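Side-chain contacts in deferrochelatase (Vibrio cholerae, PDB 5DE0), which binds heme b and probably acts as a peroxidase of the dye-decolorizing (DyP-type) family: residues E209-P212 / A213-V217; V295-Q298 / E299-L302; N187-N190 / L191-E195; P41-V44 / E45-Q49; S119-A122 / Q123-I127. One frame throughout, in Å; residues are numbered along the deposited sequence.

Contact 1: residues E209-P212 / A213-V217. With HEM (protoporphyrin IX containing Fe), chain F.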
loop_
_atom_site.group_PDB
_atom_site.type_symbol
_atom_site.label_atom_id
_atom_site.label_comp_id
_atom_site.label_asym_id
_atom_site.label_seq_id
_atom_site.Cartn_x
_atom_site.Cartn_y
_atom_site.Cartn_z
ATOM N N GLU B 209 7.500 16.329 32.168
ATOM C CA GLU B 209 8.011 16.309 33.534
ATOM C C GLU B 209 7.037 15.574 34.449
ATOM O O GLU B 209 7.442 14.818 35.335
ATOM C CB GLU B 209 8.258 17.733 34.036
ATOM C CG GLU B 209 8.901 17.798 35.415
ATOM C CD GLU B 209 10.276 17.145 35.464
ATOM O OE1 GLU B 209 10.964 17.097 34.421
ATOM O OE2 GLU B 209 10.670 16.679 36.553
ATOM N N ASN B 210 5.747 15.796 34.219
ATOM C CA ASN B 210 4.704 15.075 34.935
ATOM C C ASN B 210 3.930 14.172 33.979
ATOM O O ASN B 210 2.969 14.604 33.341
ATOM C CB ASN B 210 3.756 16.052 35.637
ATOM C CG ASN B 210 2.855 15.372 36.655
ATOM O OD1 ASN B 210 2.335 14.281 36.418
ATOM N ND2 ASN B 210 2.673 16.016 37.802
ATOM N N VAL B 211 4.362 12.919 33.880
ATOM C CA VAL B 211 3.703 11.938 33.025
ATOM C C VAL B 211 2.476 11.354 33.710
ATOM O O VAL B 211 2.597 10.700 34.747
ATOM C CB VAL B 211 4.658 10.789 32.643
ATOM C CG1 VAL B 211 3.927 9.735 31.820
ATOM C CG2 VAL B 211 5.858 11.326 31.885
ATOM N N PRO B 212 1.285 11.592 33.135
ATOM C CA PRO B 212 0.043 11.048 33.694
ATOM C C PRO B 212 0.092 9.528 33.739
ATOM O O PRO B 212 0.647 8.915 32.827
ATOM C CB PRO B 212 -1.034 11.536 32.718
ATOM C CG PRO B 212 -0.424 12.712 32.032
ATOM C CD PRO B 212 1.037 12.400 31.931
ATOM N N ALA B 213 -0.469 8.932 34.784
ATOM C CA ALA B 213 -0.447 7.482 34.926
ATOM C C ALA B 213 -1.302 6.813 33.854
ATOM O O ALA B 213 -1.027 5.687 33.442
ATOM C CB ALA B 213 -0.920 7.078 36.308
ATOM N N ALA B 214 -2.333 7.518 33.400
ATOM C CA ALA B 214 -3.248 6.984 32.399
ATOM C C ALA B 214 -2.784 7.302 30.980
ATOM O O ALA B 214 -3.366 6.820 30.008
ATOM C CB ALA B 214 -4.653 7.520 32.629
ATOM N N SER B 215 -1.737 8.113 30.860
ATOM C CA SER B 215 -1.147 8.385 29.554
ATOM C C SER B 215 -0.494 7.117 29.025
ATOM O O SER B 215 -0.186 6.208 29.797
ATOM C CB SER B 215 -0.120 9.515 29.633
ATOM O OG SER B 215 1.088 9.061 30.217
ATOM N N HIS B 216 -0.275 7.058 27.715
ATOM C CA HIS B 216 0.249 5.847 27.092
ATOM C C HIS B 216 1.611 5.443 27.650
ATOM O O HIS B 216 1.811 4.290 28.037
ATOM C CB HIS B 216 0.349 6.018 25.579
ATOM C CG HIS B 216 0.736 4.762 24.866
ATOM N ND1 HIS B 216 -0.054 3.633 24.873
ATOM C CD2 HIS B 216 1.836 4.448 24.143
ATOM C CE1 HIS B 216 0.537 2.680 24.176
ATOM N NE2 HIS B 216 1.686 3.149 23.723
ATOM N N VAL B 217 2.542 6.389 27.686
ATOM C CA VAL B 217 3.861 6.136 28.256
ATOM C C VAL B 217 3.725 5.777 29.734
ATOM O O VAL B 217 4.431 4.904 30.235
ATOM C CB VAL B 217 4.796 7.352 28.087
ATOM C CG1 VAL B 217 6.117 7.123 28.809
ATOM C CG2 VAL B 217 5.036 7.627 26.610
HETATM C CHA HEM F . 6.230 4.445 23.411
HETATM C CHB HEM F . 4.780 -0.156 23.918
HETATM C CHC HEM F . 0.856 0.736 21.185
HETATM C CHD HEM F . 2.766 5.032 19.995
HETATM C C1A HEM F . 6.180 3.122 23.791
HETATM C C2A HEM F . 7.142 2.434 24.629
HETATM C C3A HEM F . 6.742 1.165 24.766
HETATM C C4A HEM F . 5.512 1.004 24.021
HETATM C CMA HEM F . 7.450 0.054 25.571
HETATM C CAA HEM F . 8.405 3.067 25.253
HETATM C CBA HEM F . 8.137 3.337 26.733
HETATM C CGA HEM F . 9.285 4.102 27.332
HETATM O O1A HEM F . 9.351 5.341 27.125
HETATM O O2A HEM F . 10.128 3.471 28.018
HETATM C C1B HEM F . 3.559 -0.287 23.298
HETATM C C2B HEM F . 2.674 -1.424 23.424
HETATM C C3B HEM F . 1.593 -1.199 22.677
HETATM C C4B HEM F . 1.740 0.106 22.043
HETATM C CMB HEM F . 2.935 -2.691 24.268
HETATM C CAB HEM F . 0.427 -2.208 22.567
HETATM C CBB HEM F . -0.624 -2.000 21.777
HETATM C C1C HEM F . 1.039 1.968 20.590
HETATM C C2C HEM F . 0.159 2.598 19.622
HETATM C C3C HEM F . 0.697 3.789 19.295
HETATM C C4C HEM F . 1.924 3.943 20.051
HETATM C CMC HEM F . -1.147 1.957 19.097
HETATM C CAC HEM F . 0.195 4.885 18.321
HETATM C CBC HEM F . -0.980 4.862 17.685
HETATM C C1D HEM F . 3.789 5.331 20.870
HETATM C C2D HEM F . 4.380 6.638 21.047
HETATM C C3D HEM F . 5.467 6.456 22.114
HETATM C C4D HEM F . 5.421 5.056 22.476
HETATM C CMD HEM F . 4.004 7.946 20.318
HETATM C CAD HEM F . 6.401 7.542 22.683
HETATM C CBD HEM F . 7.653 7.678 21.824
HETATM C CGD HEM F . 8.459 6.408 21.885
HETATM O O1D HEM F . 8.345 5.580 20.945
HETATM O O2D HEM F . 9.221 6.221 22.869
HETATM N NA HEM F . 5.199 2.218 23.439
HETATM N NB HEM F . 2.958 0.627 22.450
HETATM N NC HEM F . 2.102 2.819 20.827
HETATM N ND HEM F . 4.426 4.437 21.724
HETATM FE FE HEM F . 3.628 2.575 22.170
#

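Contact 2: residues V295-Q298 / E299-L302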
loop_
_atom_site.group_PDB
_atom_site.type_symbol
_atom_site.label_atom_id
_atom_site.label_comp_id
_atom_site.label_asym_id
_atom_site.label_seq_id
_atom_site.Cartn_x
_atom_site.Cartn_y
_atom_site.Cartn_z
ATOM N N VAL B 295 18.917 -21.174 12.732
ATOM C CA VAL B 295 19.231 -22.596 12.787
ATOM C C VAL B 295 18.002 -23.432 13.130
ATOM O O VAL B 295 17.683 -24.390 12.427
ATOM C CB VAL B 295 20.341 -22.889 13.815
ATOM C CG1 VAL B 295 20.559 -24.388 13.951
ATOM C CG2 VAL B 295 21.632 -22.195 13.411
ATOM N N MET B 296 17.315 -23.064 14.206
ATOM C CA MET B 296 16.128 -23.798 14.635
ATOM C C MET B 296 15.051 -23.783 13.555
ATOM O O MET B 296 14.376 -24.787 13.333
ATOM C CB MET B 296 15.573 -23.221 15.940
ATOM C CG MET B 296 14.246 -23.838 16.360
ATOM S SD MET B 296 13.705 -23.360 18.011
ATOM C CE MET B 296 14.946 -24.162 19.020
ATOM N N LEU B 297 14.907 -22.647 12.880
ATOM C CA LEU B 297 13.938 -22.508 11.798
ATOM C C LEU B 297 14.167 -23.553 10.709
ATOM O O LEU B 297 13.219 -24.125 10.175
ATOM C CB LEU B 297 14.004 -21.101 11.197
ATOM C CG LEU B 297 13.097 -20.839 9.991
ATOM C CD1 LEU B 297 11.637 -21.065 10.355
ATOM C CD2 LEU B 297 13.307 -19.430 9.449
ATOM N N GLN B 298 15.434 -23.805 10.391
ATOM C CA GLN B 298 15.784 -24.776 9.362
ATOM C C GLN B 298 15.743 -26.207 9.896
ATOM O O GLN B 298 15.799 -27.164 9.124
ATOM C CB GLN B 298 17.171 -24.468 8.790
ATOM C CG GLN B 298 17.276 -23.096 8.143
ATOM C CD GLN B 298 16.324 -22.925 6.976
ATOM O OE1 GLN B 298 16.186 -23.816 6.137
ATOM N NE2 GLN B 298 15.655 -21.778 6.918
ATOM N N GLU B 299 15.644 -26.348 11.215
ATOM C CA GLU B 299 15.635 -27.665 11.845
ATOM C C GLU B 299 14.244 -28.086 12.307
ATOM O O GLU B 299 14.062 -29.194 12.810
ATOM C CB GLU B 299 16.598 -27.696 13.036
ATOM C CG GLU B 299 18.066 -27.573 12.659
ATOM C CD GLU B 299 18.568 -28.751 11.846
ATOM O OE1 GLU B 299 17.957 -29.839 11.924
ATOM O OE2 GLU B 299 19.578 -28.592 11.127
ATOM N N LEU B 300 13.267 -27.201 12.149
ATOM C CA LEU B 300 11.897 -27.504 12.552
ATOM C C LEU B 300 11.303 -28.589 11.667
ATOM O O LEU B 300 11.434 -28.549 10.448
ATOM C CB LEU B 300 11.021 -26.249 12.497
ATOM C CG LEU B 300 11.227 -25.219 13.608
ATOM C CD1 LEU B 300 10.396 -23.969 13.345
ATOM C CD2 LEU B 300 10.888 -25.817 14.964
ATOM N N THR B 301 10.653 -29.567 12.287
ATOM C CA THR B 301 10.011 -30.645 11.544
ATOM C C THR B 301 8.662 -31.006 12.153
ATOM O O THR B 301 8.473 -30.917 13.367
ATOM C CB THR B 301 10.900 -31.912 11.492
ATOM O OG1 THR B 301 11.440 -32.171 12.793
ATOM C CG2 THR B 301 12.039 -31.731 10.498
ATOM N N LEU B 302 7.724 -31.415 11.302
ATOM C CA LEU B 302 6.398 -31.808 11.761
ATOM C C LEU B 302 6.422 -33.198 12.393
ATOM O O LEU B 302 7.342 -33.982 12.156
ATOM C CB LEU B 302 5.399 -31.770 10.606
ATOM C CG LEU B 302 5.154 -30.392 9.989
ATOM C CD1 LEU B 302 4.256 -30.512 8.775
ATOM C CD2 LEU B 302 4.550 -29.438 11.007
#

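Contact 3: residues N187-N190 / L191-E195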
loop_
_atom_site.group_PDB
_atom_site.type_symbol
_atom_site.label_atom_id
_atom_site.label_comp_id
_atom_site.label_asym_id
_atom_site.label_seq_id
_atom_site.Cartn_x
_atom_site.Cartn_y
_atom_site.Cartn_z
ATOM N N ASN B 187 -8.173 14.644 16.284
ATOM C CA ASN B 187 -7.903 15.992 15.796
ATOM C C ASN B 187 -8.565 17.066 16.660
ATOM O O ASN B 187 -8.103 18.207 16.705
ATOM C CB ASN B 187 -8.369 16.130 14.344
ATOM C CG ASN B 187 -7.989 17.467 13.731
ATOM O OD1 ASN B 187 -6.937 18.030 14.036
ATOM N ND2 ASN B 187 -8.850 17.984 12.861
ATOM N N ARG B 188 -9.642 16.693 17.343
ATOM C CA ARG B 188 -10.385 17.633 18.177
ATOM C C ARG B 188 -9.529 18.158 19.326
ATOM O O ARG B 188 -9.628 19.325 19.701
ATOM C CB ARG B 188 -11.656 16.982 18.730
ATOM C CG ARG B 188 -12.575 16.388 17.673
ATOM C CD ARG B 188 -14.035 16.459 18.107
ATOM N NE ARG B 188 -14.217 16.088 19.509
ATOM C CZ ARG B 188 -14.592 14.883 19.926
ATOM N NH1 ARG B 188 -14.835 13.918 19.049
ATOM N NH2 ARG B 188 -14.729 14.640 21.224
ATOM N N LEU B 189 -8.686 17.291 19.880
ATOM C CA LEU B 189 -7.832 17.665 21.002
ATOM C C LEU B 189 -6.700 18.592 20.573
ATOM O O LEU B 189 -6.120 18.432 19.497
ATOM C CB LEU B 189 -7.252 16.419 21.677
ATOM C CG LEU B 189 -8.145 15.668 22.669
ATOM C CD1 LEU B 189 -9.312 14.971 21.975
ATOM C CD2 LEU B 189 -7.320 14.673 23.476
ATOM N N ASN B 190 -6.386 19.561 21.424
ATOM C CA ASN B 190 -5.297 20.493 21.160
ATOM C C ASN B 190 -3.939 19.861 21.445
ATOM O O ASN B 190 -3.864 18.739 21.948
ATOM C CB ASN B 190 -5.472 21.762 21.992
ATOM C CG ASN B 190 -5.520 21.479 23.482
ATOM O OD1 ASN B 190 -4.497 21.509 24.165
ATOM N ND2 ASN B 190 -6.715 21.200 23.995
ATOM N N LEU B 191 -2.874 20.590 21.124
ATOM C CA LEU B 191 -1.507 20.103 21.293
ATOM C C LEU B 191 -1.221 19.618 22.712
ATOM O O LEU B 191 -0.751 18.496 22.910
ATOM C CB LEU B 191 -0.508 21.200 20.920
ATOM C CG LEU B 191 0.970 20.866 21.130
ATOM C CD1 LEU B 191 1.414 19.805 20.142
ATOM C CD2 LEU B 191 1.831 22.115 21.013
ATOM N N ALA B 192 -1.509 20.467 23.694
ATOM C CA ALA B 192 -1.234 20.154 25.091
ATOM C C ALA B 192 -2.012 18.926 25.550
ATOM O O ALA B 192 -1.470 18.063 26.238
ATOM C CB ALA B 192 -1.561 21.346 25.974
ATOM N N ALA B 193 -3.282 18.856 25.160
ATOM C CA ALA B 193 -4.147 17.738 25.526
ATOM C C ALA B 193 -3.658 16.429 24.912
ATOM O O ALA B 193 -3.678 15.381 25.562
ATOM C CB ALA B 193 -5.579 18.019 25.100
ATOM N N GLN B 194 -3.223 16.497 23.657
ATOM C CA GLN B 194 -2.699 15.324 22.966
ATOM C C GLN B 194 -1.421 14.834 23.634
ATOM O O GLN B 194 -1.171 13.632 23.711
ATOM C CB GLN B 194 -2.435 15.635 21.492
ATOM C CG GLN B 194 -3.691 15.827 20.651
ATOM C CD GLN B 194 -3.393 15.858 19.161
ATOM O OE1 GLN B 194 -2.234 15.924 18.748
ATOM N NE2 GLN B 194 -4.440 15.803 18.345
ATOM N N GLU B 195 -0.618 15.773 24.121
ATOM C CA GLU B 195 0.621 15.431 24.809
ATOM C C GLU B 195 0.335 14.779 26.156
ATOM O O GLU B 195 1.148 14.009 26.666
ATOM C CB GLU B 195 1.494 16.672 24.993
ATOM C CG GLU B 195 2.070 17.208 23.694
ATOM C CD GLU B 195 2.901 18.455 23.896
ATOM O OE1 GLU B 195 3.040 18.895 25.055
ATOM O OE2 GLU B 195 3.415 18.993 22.893
#

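Contact 4: residues P41-V44 / E45-Q49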
loop_
_atom_site.group_PDB
_atom_site.type_symbol
_atom_site.label_atom_id
_atom_site.label_comp_id
_atom_site.label_asym_id
_atom_site.label_seq_id
_atom_site.Cartn_x
_atom_site.Cartn_y
_atom_site.Cartn_z
ATOM N N PRO B 41 14.340 -17.273 3.775
ATOM C CA PRO B 41 15.650 -16.622 3.921
ATOM C C PRO B 41 16.543 -16.735 2.684
ATOM O O PRO B 41 17.214 -15.766 2.327
ATOM C CB PRO B 41 16.281 -17.372 5.097
ATOM C CG PRO B 41 15.132 -17.826 5.903
ATOM C CD PRO B 41 14.061 -18.172 4.913
ATOM N N ALA B 42 16.544 -17.901 2.044
ATOM C CA ALA B 42 17.361 -18.123 0.855
ATOM C C ALA B 42 16.885 -17.248 -0.297
ATOM O O ALA B 42 17.692 -16.749 -1.080
ATOM C CB ALA B 42 17.336 -19.591 0.455
ATOM N N LEU B 43 15.572 -17.067 -0.393
ATOM C CA LEU B 43 14.989 -16.184 -1.395
ATOM C C LEU B 43 15.399 -14.736 -1.141
ATOM O O LEU B 43 15.769 -14.013 -2.065
ATOM C CB LEU B 43 13.465 -16.307 -1.400
ATOM C CG LEU B 43 12.708 -15.290 -2.259
ATOM C CD1 LEU B 43 13.095 -15.419 -3.725
ATOM C CD2 LEU B 43 11.206 -15.438 -2.082
ATOM N N VAL B 44 15.332 -14.325 0.120
ATOM C CA VAL B 44 15.695 -12.967 0.517
ATOM C C VAL B 44 17.165 -12.665 0.220
ATOM O O VAL B 44 17.495 -11.593 -0.291
ATOM C CB VAL B 44 15.409 -12.737 2.017
ATOM C CG1 VAL B 44 16.052 -11.444 2.503
ATOM C CG2 VAL B 44 13.911 -12.723 2.268
ATOM N N GLU B 45 18.040 -13.616 0.534
ATOM C CA GLU B 45 19.462 -13.477 0.237
ATOM C C GLU B 45 19.686 -13.274 -1.258
ATOM O O GLU B 45 20.503 -12.446 -1.666
ATOM C CB GLU B 45 20.239 -14.700 0.724
ATOM C CG GLU B 45 21.701 -14.710 0.306
ATOM C CD GLU B 45 22.491 -13.563 0.906
ATOM O OE1 GLU B 45 22.448 -13.392 2.141
ATOM O OE2 GLU B 45 23.151 -12.828 0.140
ATOM N N GLU B 46 18.947 -14.027 -2.068
ATOM C CA GLU B 46 19.057 -13.948 -3.522
ATOM C C GLU B 46 18.589 -12.596 -4.047
ATOM O O GLU B 46 19.197 -12.025 -4.954
ATOM C CB GLU B 46 18.253 -15.070 -4.181
ATOM C CG GLU B 46 18.205 -14.994 -5.698
ATOM C CD GLU B 46 17.516 -16.193 -6.318
ATOM O OE1 GLU B 46 17.419 -17.239 -5.642
ATOM O OE2 GLU B 46 17.068 -16.087 -7.478
ATOM N N ILE B 47 17.507 -12.087 -3.468
ATOM C CA ILE B 47 16.986 -10.774 -3.829
ATOM C C ILE B 47 18.002 -9.682 -3.506
ATOM O O ILE B 47 18.248 -8.791 -4.318
ATOM C CB ILE B 47 15.655 -10.480 -3.107
ATOM C CG1 ILE B 47 14.576 -11.466 -3.563
ATOM C CG2 ILE B 47 15.207 -9.053 -3.368
ATOM C CD1 ILE B 47 13.248 -11.297 -2.860
ATOM N N ASN B 48 18.601 -9.764 -2.321
ATOM C CA ASN B 48 19.598 -8.785 -1.902
ATOM C C ASN B 48 20.820 -8.781 -2.815
ATOM O O ASN B 48 21.416 -7.732 -3.057
ATOM C CB ASN B 48 20.026 -9.042 -0.455
ATOM C CG ASN B 48 19.051 -8.460 0.553
ATOM O OD1 ASN B 48 18.471 -7.397 0.328
ATOM N ND2 ASN B 48 18.866 -9.156 1.671
ATOM N N GLN B 49 21.186 -9.953 -3.326
ATOM C CA GLN B 49 22.299 -10.051 -4.264
ATOM C C GLN B 49 21.939 -9.454 -5.620
ATOM O O GLN B 49 22.801 -8.939 -6.329
ATOM C CB GLN B 49 22.737 -11.506 -4.435
ATOM C CG GLN B 49 23.455 -12.084 -3.233
ATOM C CD GLN B 49 24.179 -13.375 -3.554
ATOM O OE1 GLN B 49 24.178 -13.833 -4.695
ATOM N NE2 GLN B 49 24.806 -13.969 -2.545
#

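Contact 5: residues S119-A122 / Q123-I127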
loop_
_atom_site.group_PDB
_atom_site.type_symbol
_atom_site.label_atom_id
_atom_site.label_comp_id
_atom_site.label_asym_id
_atom_site.label_seq_id
_atom_site.Cartn_x
_atom_site.Cartn_y
_atom_site.Cartn_z
ATOM N N SER B 119 4.016 -18.907 -3.665
ATOM C CA SER B 119 3.451 -19.237 -4.970
ATOM C C SER B 119 3.014 -20.699 -5.081
ATOM O O SER B 119 1.968 -20.993 -5.658
ATOM C CB SER B 119 4.459 -18.917 -6.076
ATOM O OG SER B 119 3.892 -19.126 -7.358
ATOM N N ASP B 120 3.807 -21.605 -4.518
ATOM C CA ASP B 120 3.520 -23.034 -4.608
ATOM C C ASP B 120 2.527 -23.516 -3.549
ATOM O O ASP B 120 1.941 -24.591 -3.687
ATOM C CB ASP B 120 4.813 -23.843 -4.497
ATOM C CG ASP B 120 5.723 -23.662 -5.697
ATOM O OD1 ASP B 120 5.227 -23.253 -6.768
ATOM O OD2 ASP B 120 6.936 -23.934 -5.569
ATOM N N ILE B 121 2.337 -22.725 -2.497
ATOM C CA ILE B 121 1.469 -23.133 -1.393
ATOM C C ILE B 121 0.264 -22.211 -1.215
ATOM O O ILE B 121 -0.256 -22.063 -0.108
ATOM C CB ILE B 121 2.248 -23.191 -0.062
ATOM C CG1 ILE B 121 2.845 -21.823 0.271
ATOM C CG2 ILE B 121 3.342 -24.246 -0.130
ATOM C CD1 ILE B 121 3.347 -21.707 1.692
ATOM N N ALA B 122 -0.182 -21.605 -2.309
ATOM C CA ALA B 122 -1.281 -20.648 -2.264
ATOM C C ALA B 122 -2.604 -21.299 -1.854
ATOM O O ALA B 122 -3.412 -20.689 -1.153
ATOM C CB ALA B 122 -1.430 -19.962 -3.614
ATOM N N GLN B 123 -2.816 -22.538 -2.290
ATOM C CA GLN B 123 -4.063 -23.248 -2.017
ATOM C C GLN B 123 -4.034 -23.954 -0.664
ATOM O O GLN B 123 -5.059 -24.434 -0.176
ATOM C CB GLN B 123 -4.349 -24.261 -3.127
ATOM C CG GLN B 123 -4.520 -23.638 -4.501
ATOM C CD GLN B 123 -5.698 -22.686 -4.566
ATOM O OE1 GLN B 123 -5.524 -21.476 -4.710
ATOM N NE2 GLN B 123 -6.906 -23.229 -4.454
ATOM N N ASP B 124 -2.849 -24.017 -0.068
ATOM C CA ASP B 124 -2.665 -24.674 1.221
ATOM C C ASP B 124 -2.814 -23.677 2.365
ATOM O O ASP B 124 -2.835 -24.056 3.535
ATOM C CB ASP B 124 -1.287 -25.340 1.292
ATOM C CG ASP B 124 -0.981 -26.183 0.067
ATOM O OD1 ASP B 124 -1.912 -26.821 -0.470
ATOM O OD2 ASP B 124 0.194 -26.202 -0.359
ATOM N N ILE B 125 -2.933 -22.402 2.008
ATOM C CA ILE B 125 -2.830 -21.305 2.962
ATOM C C ILE B 125 -3.983 -20.315 2.827
ATOM O O ILE B 125 -4.454 -20.045 1.722
ATOM C CB ILE B 125 -1.487 -20.553 2.774
ATOM C CG1 ILE B 125 -0.324 -21.428 3.230
ATOM C CG2 ILE B 125 -1.462 -19.240 3.536
ATOM C CD1 ILE B 125 -0.420 -21.829 4.672
ATOM N N GLU B 126 -4.444 -19.788 3.957
ATOM C CA GLU B 126 -5.328 -18.632 3.941
ATOM C C GLU B 126 -4.683 -17.461 4.672
ATOM O O GLU B 126 -4.398 -17.545 5.866
ATOM C CB GLU B 126 -6.676 -18.963 4.570
ATOM C CG GLU B 126 -7.593 -17.756 4.701
ATOM C CD GLU B 126 -8.977 -18.126 5.191
ATOM O OE1 GLU B 126 -9.351 -19.312 5.078
ATOM O OE2 GLU B 126 -9.687 -17.235 5.699
ATOM N N ILE B 127 -4.451 -16.371 3.949
ATOM C CA ILE B 127 -3.863 -15.174 4.537
ATOM C C ILE B 127 -4.913 -14.388 5.319
ATOM O O ILE B 127 -5.790 -13.755 4.733
ATOM C CB ILE B 127 -3.234 -14.268 3.459
ATOM C CG1 ILE B 127 -2.156 -15.032 2.682
ATOM C CG2 ILE B 127 -2.660 -13.005 4.087
ATOM C CD1 ILE B 127 -1.468 -14.207 1.616
#

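Contact 1: residues E209-P212 / A213-V217
S215 OG donates to P212 O over 2.7 Å, approaching with the donor tilted 20° from the carbonyl plane. The same oxygen takes a second, weak bond from S215 N at 3.2 Å, and the chain turns back on itself over A213 and A214. CB of S215 carries OG into the slot between its own backbone N and carbonyl carbon (chi1 76°), where it both reaches P212 O and accepts from G218 N. S215 is thus the N-cap of helix 216-220, the helix that presents the heme ligand. Its next residue, H216, coordinates the heme iron through NE2 at 2.5 Å, the proximal-histidine arrangement of heme peroxidases, within the alpha+beta C-terminal DyP domain. D275 OD2 is hydrogen-bonded to the other ring nitrogen, ND1, which fixes the rotation of the imidazole. At the ring's edge and in its plane lies HEM C4B. Around the cap, hydrocarbon packs against the serine: V211 CG1 sits 3.3 Å from S215 OG, while the P212 ring lies beside S215, its CB 3.8 Å from S215 CB. V217, one residue past the ligand, comes to 4.1 Å of propionate oxygen O1A with CG1, and its CG2 approaches HEM CAD.

Contact 2: residues V295-Q298 / E299-L302
The carbonyl of M296 is the flat group at the centre, approached from one segment by E299 and L300. E299 N donates to its oxygen over 2.9 Å, but from above the carbonyl plane, 71° out of it, and with a C=O...N angle of only 109°, far from the lone pairs. L300 lays its branch carbon against the same oxygen, CG to M296 O 3.2 Å. The E299 side chain folds back along the turn: chi1 (-67°) sets CG beside the backbone N and 3.2 Å from V295 O, with the V295 methyl CG1 4.2 Å from the same carbon, and a further bend at chi2 folds the carboxylate. The i+3 to i bond from E299 N lies at the C-terminal end of helix 294-299, the last helix of the chain, where the polypeptide swings away toward its C-terminus. Apolar packing lies on another flank. L300 CD2 is 4.1 Å from M296 CG, the two side chains crossing at a slant, and L300 CD1 is 4.3 Å from L297 CD1. F62 of strand 57-62 lies against both leucines, and F70 against L300, which places the turn on the N-terminal half of the protein. The amide of Q298 turns elsewhere, NE2 donating to K38 O, while K38 NZ is hydrogen-bonded to L300 O.

Contact 3: residues N187-N190 / L191-E195
This is a surface contact at the start of helix 191-198, where N190 closes the two-residue link from helix 183-188 and caps the helix that follows. N190 OD1 accepts from A193 N over 3.1 Å in a fairly straight bond (N-H...O 157°), the donor standing above the amide plane, 57° out of it. The side chain can curl over the first turn because CG lies between the backbone N and the carbonyl carbon (chi1 58°). That posture also sets ND2 against the A193 methyl, ND2 to CB 3.6 Å. The backbone of N190 takes part too: its O receives Q194 N at 2.9 Å, the first regular i+4 bond of the helix. Behind the cap, L189 closes the apolar side. Its CD2 is 4.1 Å from A193 CB, and its CB rests 3.8 Å from Q194 CG, so the residue before the cap meets both the third and the fourth residue of the helix. Q194 extends beyond CG back toward the preceding helix, and its NE2 donates to W186 O, while OE1 accepts from K202 NZ; both ends of the amide are therefore fixed, one by each neighbouring part of the chain. F280 backs L189, and F145 lies against Q194. An asparagine whose carboxamide oxygen accepts the N-H three residues on is a classic N-cap.

Contact 4: residues P41-V44 / E45-Q49
V44, E45 and L43 give up the most surface to this contact along about two and a half turns of helix 40-50, an alpha helix of the N-terminal domain of the alpha+beta DyP fold. Its regular i+4 bonds run unbroken here: E45 N to P41 O and I47 N to L43 O are both 2.9 Å, and A42 O and V44 O are taken by E46 N and N48 N. V44 and N48 stand side by side and point the same way, so that V44 CG1, which lies anti to the backbone N, reaches 3.7 Å from N48 ND2. One residue earlier on each side, L43 meets I47 a turn further on: the leucine CG is 4.1 Å from I47 CD1, the two side chains set at an angle to each other, and I47 CG1 lies 3.2 Å from L43 O. This apolar flank faces helix 108-117, where L109, Y112 and T113 pack on I47 and K116 touches L43. E45 belongs to the exposed flank. Its CB is 3.6 Å from P41 O, and beyond CB the chain bends at chi2 (64°) to bring OE2 to a weak bond with Q49 NE2, 3.4 Å. L56, in the loop ahead of strand 57-62, packs on V44 and I47, and its carbonyl oxygen accepts the hydrogen bond from N48 ND2.

Contact 5: residues S119-A122 / Q123-I127
I121 meets D124 across the turn and carries the contact. Its O accepts D124 N at 3.2 Å, from above the carbonyl plane and at a C=O...N angle of 106°, a bent bond that closes the four residues 121-124 with type I turn angles at A122 and Q123. The side chain of D124 crosses that of I121 at about a right angle, and OD2 rests on aliphatic carbon, 3.5 Å from I121 CA and 3.7 Å from I121 CB. I121 CG1 lies between the backbone N and the carbonyl carbon (chi1 59°), which carries CD1 alongside I125, 4.0 Å from its CG1; the two side chains point the same way, and V33 of helix 30-38 packs on both. I125 CG1 is also 3.4 Å from I121 O. A122, at the outer bend, has its O facing I125 O at 3.1 Å, two acceptors brought together by the turn. After D124 the chain enters strand 125-134, an edge strand within this chain of the N-terminal sheet, and I127 packs on S242 of the second subunit. D124 OD1 is gripped by N29 ND2 and Q28 NE2, so the buried carboxylate is probably stabilised by two neutral amides on one oxygen, while its other oxygen lies against hydrocarbon.

Overall arrangement
The five contacts fall into two groups on opposite sides of the chain's centre. Contacts 1 and 3 belong to the heme side: their centres are 14 Å apart and their nearest atoms about 6 Å. Contact 1 supplies the iron ligand, whereas contact 3 comes only as near as the Q194 side chain, about 10 Å from the heme. The centres of contacts 2, 4 and 5 lie 43, 44 and 45 Å from that of contact 1. Contact 2 touches contact 4, where Q298 NE2 and L297 CD2 pack on P41 CG, so the chain's last helix meets helix 40-50. Contact 5 stands clear of contact 4 by about 8 Å between nearest atoms.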